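Oxidoreductase, Gfo/Idh/MocA family (Vibrio cholerae, PDB 1XEA) probably catalyses an NAD(P)-dependent oxidation or reduction, on a substrate not yet identified, as a Gfo/Idh/MocA-family oxidoreductase with a Rossmann-type nucleotide-binding domain. Local coordinates at residues L144-R153 and D167-L177. Residues are numbered along the deposited sequence; the frame is centred on the assembly and turned at random.
Sequences LRSLRWEKHR and DFIHPLDSVNL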
loop_
_atom_site.group_PDB
_atom_site.type_symbol
_atom_site.label_atom_id
_atom_site.label_comp_id
_atom_site.label_asym_id
_atom_site.label_seq_id
_atom_site.Cartn_x
_atom_site.Cartn_y
_atom_site.Cartn_z
ATOM N N LEU A 144 18.435 18.858 -4.073
ATOM C CA LEU A 144 17.376 18.667 -3.083
ATOM C C LEU A 144 16.627 19.946 -2.733
ATOM O O LEU A 144 17.220 20.898 -2.236
ATOM C CB LEU A 144 17.950 18.066 -1.795
ATOM C CG LEU A 144 18.108 16.549 -1.741
ATOM C CD1 LEU A 144 18.704 16.137 -0.394
ATOM C CD2 LEU A 144 16.756 15.892 -1.945
ATOM N N ARG A 145 15.325 19.968 -2.995
ATOM C CA ARG A 145 14.527 21.139 -2.661
ATOM C C ARG A 145 13.986 20.979 -1.248
ATOM O O ARG A 145 13.525 21.937 -0.634
ATOM C CB ARG A 145 13.375 21.324 -3.651
ATOM C CG ARG A 145 13.833 21.642 -5.060
ATOM C CD ARG A 145 14.591 22.958 -5.104
ATOM N NE ARG A 145 15.396 23.092 -6.321
ATOM C CZ ARG A 145 16.727 23.160 -6.337
ATOM N NH1 ARG A 145 17.405 23.107 -5.194
ATOM N NH2 ARG A 145 17.376 23.283 -7.494
ATOM N N SER A 146 14.050 19.755 -0.738
ATOM C CA SER A 146 13.593 19.460 0.613
ATOM C C SER A 146 13.919 18.007 0.971
ATOM O O SER A 146 14.035 17.146 0.097
ATOM C CB SER A 146 12.082 19.730 0.743
ATOM O OG SER A 146 11.313 18.545 0.610
ATOM N N LEU A 147 14.093 17.755 2.260
ATOM C CA LEU A 147 14.392 16.424 2.761
ATOM C C LEU A 147 13.851 16.347 4.188
ATOM O O LEU A 147 14.261 17.122 5.053
ATOM C CB LEU A 147 15.905 16.163 2.755
ATOM C CG LEU A 147 16.371 14.844 3.395
ATOM C CD1 LEU A 147 15.896 13.673 2.560
ATOM C CD2 LEU A 147 17.878 14.828 3.539
ATOM N N ARG A 148 12.924 15.425 4.426
ATOM C CA ARG A 148 12.320 15.266 5.740
ATOM C C ARG A 148 12.567 13.876 6.283
ATOM O O ARG A 148 12.199 12.872 5.670
ATOM C CB ARG A 148 10.813 15.516 5.664
ATOM C CG ARG A 148 10.070 15.271 6.967
ATOM C CD ARG A 148 8.621 15.711 6.857
ATOM N NE ARG A 148 7.841 14.866 5.968
ATOM C CZ ARG A 148 6.796 15.286 5.259
ATOM N NH1 ARG A 148 6.402 16.556 5.329
ATOM N NH2 ARG A 148 6.144 14.427 4.480
ATOM N N TRP A 149 13.185 13.814 7.452
ATOM C CA TRP A 149 13.466 12.537 8.069
ATOM C C TRP A 149 12.594 12.401 9.325
ATOM O O TRP A 149 12.746 13.163 10.270
ATOM C CB TRP A 149 14.955 12.476 8.420
ATOM C CG TRP A 149 15.479 11.082 8.508
ATOM C CD1 TRP A 149 15.112 10.123 9.412
ATOM C CD2 TRP A 149 16.422 10.469 7.633
ATOM N NE1 TRP A 149 15.765 8.956 9.153
ATOM C CE2 TRP A 149 16.580 9.137 8.066
ATOM C CE3 TRP A 149 17.153 10.913 6.522
ATOM C CZ2 TRP A 149 17.437 8.240 7.425
ATOM C CZ3 TRP A 149 18.003 10.021 5.891
ATOM C CH2 TRP A 149 18.138 8.702 6.346
ATOM N N GLU A 150 11.664 11.453 9.312
ATOM C CA GLU A 150 10.785 11.205 10.450
ATOM C C GLU A 150 11.172 9.873 11.103
ATOM O O GLU A 150 11.376 8.867 10.419
ATOM C CB GLU A 150 9.326 11.120 9.988
ATOM C CG GLU A 150 8.786 12.386 9.334
ATOM C CD GLU A 150 7.324 12.270 8.908
ATOM O OE1 GLU A 150 6.463 12.005 9.777
ATOM O OE2 GLU A 150 7.040 12.450 7.700
ATOM N N LYS A 151 11.281 9.871 12.423
ATOM C CA LYS A 151 11.605 8.655 13.150
ATOM C C LYS A 151 10.775 8.723 14.409
ATOM O O LYS A 151 11.107 9.461 15.337
ATOM C CB LYS A 151 13.086 8.605 13.504
ATOM C CG LYS A 151 13.532 7.252 14.028
ATOM C CD LYS A 151 15.005 7.264 14.407
ATOM C CE LYS A 151 15.491 5.863 14.730
ATOM N NZ LYS A 151 14.689 5.241 15.817
ATOM N N HIS A 152 9.692 7.955 14.440
ATOM C CA HIS A 152 8.793 7.979 15.582
ATOM C C HIS A 152 8.800 6.678 16.374
ATOM O O HIS A 152 9.187 5.629 15.861
ATOM C CB HIS A 152 7.361 8.296 15.119
ATOM C CG HIS A 152 7.258 9.471 14.187
ATOM N ND1 HIS A 152 8.095 10.564 14.260
ATOM C CD2 HIS A 152 6.390 9.734 13.181
ATOM C CE1 HIS A 152 7.749 11.447 13.338
ATOM N NE2 HIS A 152 6.717 10.967 12.671
ATOM N N ARG A 153 8.387 6.770 17.636
ATOM C CA ARG A 153 8.295 5.627 18.549
ATOM C C ARG A 153 6.914 5.672 19.188
ATOM O O ARG A 153 6.290 6.731 19.282
ATOM C CB ARG A 153 9.327 5.716 19.683
ATOM C CG ARG A 153 10.762 5.419 19.315
ATOM C CD ARG A 153 11.249 4.111 19.936
ATOM N NE ARG A 153 12.431 3.589 19.240
ATOM C CZ ARG A 153 13.600 4.222 19.159
ATOM N NH1 ARG A 153 13.753 5.405 19.740
ATOM N NH2 ARG A 153 14.605 3.682 18.481
ATOM N N ASP A 167 19.071 9.518 20.385
ATOM C CA ASP A 167 18.023 9.175 19.437
ATOM C C ASP A 167 17.857 10.185 18.313
ATOM O O ASP A 167 18.237 9.918 17.171
ATOM C CB ASP A 167 16.708 9.020 20.198
ATOM C CG ASP A 167 15.832 7.937 19.626
ATOM O OD1 ASP A 167 16.284 7.225 18.707
ATOM O OD2 ASP A 167 14.688 7.786 20.101
ATOM N N PHE A 168 17.290 11.341 18.650
ATOM C CA PHE A 168 17.034 12.415 17.694
ATOM C C PHE A 168 18.239 12.715 16.820
ATOM O O PHE A 168 18.109 13.178 15.686
ATOM C CB PHE A 168 16.620 13.686 18.431
ATOM C CG PHE A 168 16.120 14.761 17.528
ATOM C CD1 PHE A 168 14.910 14.609 16.856
ATOM C CD2 PHE A 168 16.857 15.928 17.334
ATOM C CE1 PHE A 168 14.436 15.604 15.999
ATOM C CE2 PHE A 168 16.395 16.934 16.479
ATOM C CZ PHE A 168 15.178 16.776 15.806
ATOM N N ILE A 169 19.423 12.447 17.353
ATOM C CA ILE A 169 20.644 12.700 16.608
ATOM C C ILE A 169 20.649 11.901 15.313
ATOM O O ILE A 169 21.308 12.278 14.359
ATOM C CB ILE A 169 21.883 12.348 17.450
ATOM C CG1 ILE A 169 23.121 13.005 16.839
ATOM C CG2 ILE A 169 22.055 10.841 17.518
ATOM C CD1 ILE A 169 24.241 13.180 17.818
ATOM N N HIS A 170 19.912 10.797 15.285
ATOM C CA HIS A 170 19.855 9.993 14.084
ATOM C C HIS A 170 19.220 10.805 12.965
ATOM O O HIS A 170 19.875 11.136 11.982
ATOM C CB HIS A 170 19.054 8.720 14.316
ATOM C CG HIS A 170 19.884 7.558 14.754
ATOM N ND1 HIS A 170 21.028 7.172 14.091
ATOM C CD2 HIS A 170 19.743 6.700 15.792
ATOM C CE1 HIS A 170 21.560 6.130 14.703
ATOM N NE2 HIS A 170 20.799 5.823 15.740
ATOM N N PRO A 171 17.930 11.156 13.100
ATOM C CA PRO A 171 17.302 11.938 12.028
ATOM C C PRO A 171 17.935 13.308 11.810
ATOM O O PRO A 171 18.064 13.770 10.676
ATOM C CB PRO A 171 15.844 12.035 12.479
ATOM C CG PRO A 171 15.942 11.988 13.962
ATOM C CD PRO A 171 16.975 10.910 14.196
ATOM N N LEU A 172 18.342 13.942 12.905
ATOM C CA LEU A 172 18.951 15.257 12.829
ATOM C C LEU A 172 20.196 15.247 11.937
ATOM O O LEU A 172 20.299 16.032 10.990
ATOM C CB LEU A 172 19.321 15.752 14.226
ATOM C CG LEU A 172 19.801 17.211 14.284
ATOM C CD1 LEU A 172 18.637 18.143 13.961
ATOM C CD2 LEU A 172 20.368 17.509 15.654
ATOM N N ASP A 173 21.137 14.358 12.243
ATOM C CA ASP A 173 22.360 14.249 11.461
ATOM C C ASP A 173 22.080 13.845 10.020
ATOM O O ASP A 173 22.630 14.427 9.081
ATOM C CB ASP A 173 23.312 13.215 12.061
ATOM C CG ASP A 173 24.494 12.916 11.138
ATOM O OD1 ASP A 173 25.417 13.746 11.034
ATOM O OD2 ASP A 173 24.499 11.855 10.493
ATOM N N SER A 174 21.238 12.832 9.849
ATOM C CA SER A 174 20.900 12.331 8.522
ATOM C C SER A 174 20.411 13.415 7.580
ATOM O O SER A 174 20.519 13.289 6.364
ATOM C CB SER A 174 19.838 11.237 8.629
ATOM O OG SER A 174 20.312 10.159 9.399
ATOM N N VAL A 175 19.886 14.483 8.153
ATOM C CA VAL A 175 19.356 15.577 7.374
ATOM C C VAL A 175 20.315 16.749 7.314
ATOM O O VAL A 175 20.208 17.595 6.433
ATOM C CB VAL A 175 18.032 16.035 7.988
ATOM C CG1 VAL A 175 17.537 17.264 7.295
ATOM C CG2 VAL A 175 16.998 14.923 7.872
ATOM N N ASN A 176 21.259 16.779 8.254
ATOM C CA ASN A 176 22.248 17.853 8.376
ATOM C C ASN A 176 23.275 17.885 7.236
ATOM O O ASN A 176 24.472 17.709 7.447
ATOM C CB ASN A 176 22.958 17.720 9.720
ATOM C CG ASN A 176 23.674 18.978 10.118
ATOM O OD1 ASN A 176 23.722 19.942 9.357
ATOM N ND2 ASN A 176 24.226 18.989 11.321
ATOM N N LEU A 177 22.785 18.140 6.030
ATOM C CA LEU A 177 23.616 18.172 4.840
ATOM C C LEU A 177 24.249 19.538 4.587
ATOM O O LEU A 177 24.965 19.722 3.605
ATOM C CB LEU A 177 22.767 17.767 3.639
ATOM C CG LEU A 177 22.044 16.419 3.730
ATOM C CD1 LEU A 177 20.940 16.374 2.703
ATOM C CD2 LEU A 177 23.024 15.272 3.534
#
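A buried helix-on-sheet contact in the alpha/beta domain that follows the Rossmann fold in Gfo/Idh/MocA oxidoreductases is centred on Trp-149, which packs against Ser-174, Pro-171 and Val-175. Strand 146-152 and the end of helix 160-175 run nearly antiparallel, at 167°, with axes 8.1 Å apart. From the strand, Leu-147, Trp-149 and Lys-151 point toward the helix, while Arg-148 and Glu-150 point away and pair with each other; Glu-150 also bridges to Arg-148 of a second subunit. With CG anti to the backbone N (chi1 -156°), Trp-149 lays its indole against the helix, and Ser-174 CB sits over the six-membered ring, 3.5 Å from its centroid. Pro-171 CA makes an off-centre CH-pi contact with the five-membered ring, and Val-175 CG2 packs on Trp-149 CB. Trp-149 NE1 hydrogen-bonds to Glu-224 OE1 on strand 223-230, while Ser-174 OG turns back to His-170 O, 2.8 Å away. Beyond the helix, Leu-177 CD1 meets Leu-147 CD2 and Leu-144 CD1. The other end is ionic: Asp-167 pairs with Arg-153, more distantly with Lys-151, and also with Arg-217. The Asp-167 carboxylate and Arg-153 guanidinium planes are 15° apart, and Asp-167 OD2 meets Arg-153 NH1 at the guanidinium edge, 2.6 Å away, in a weak, bent hydrogen bond.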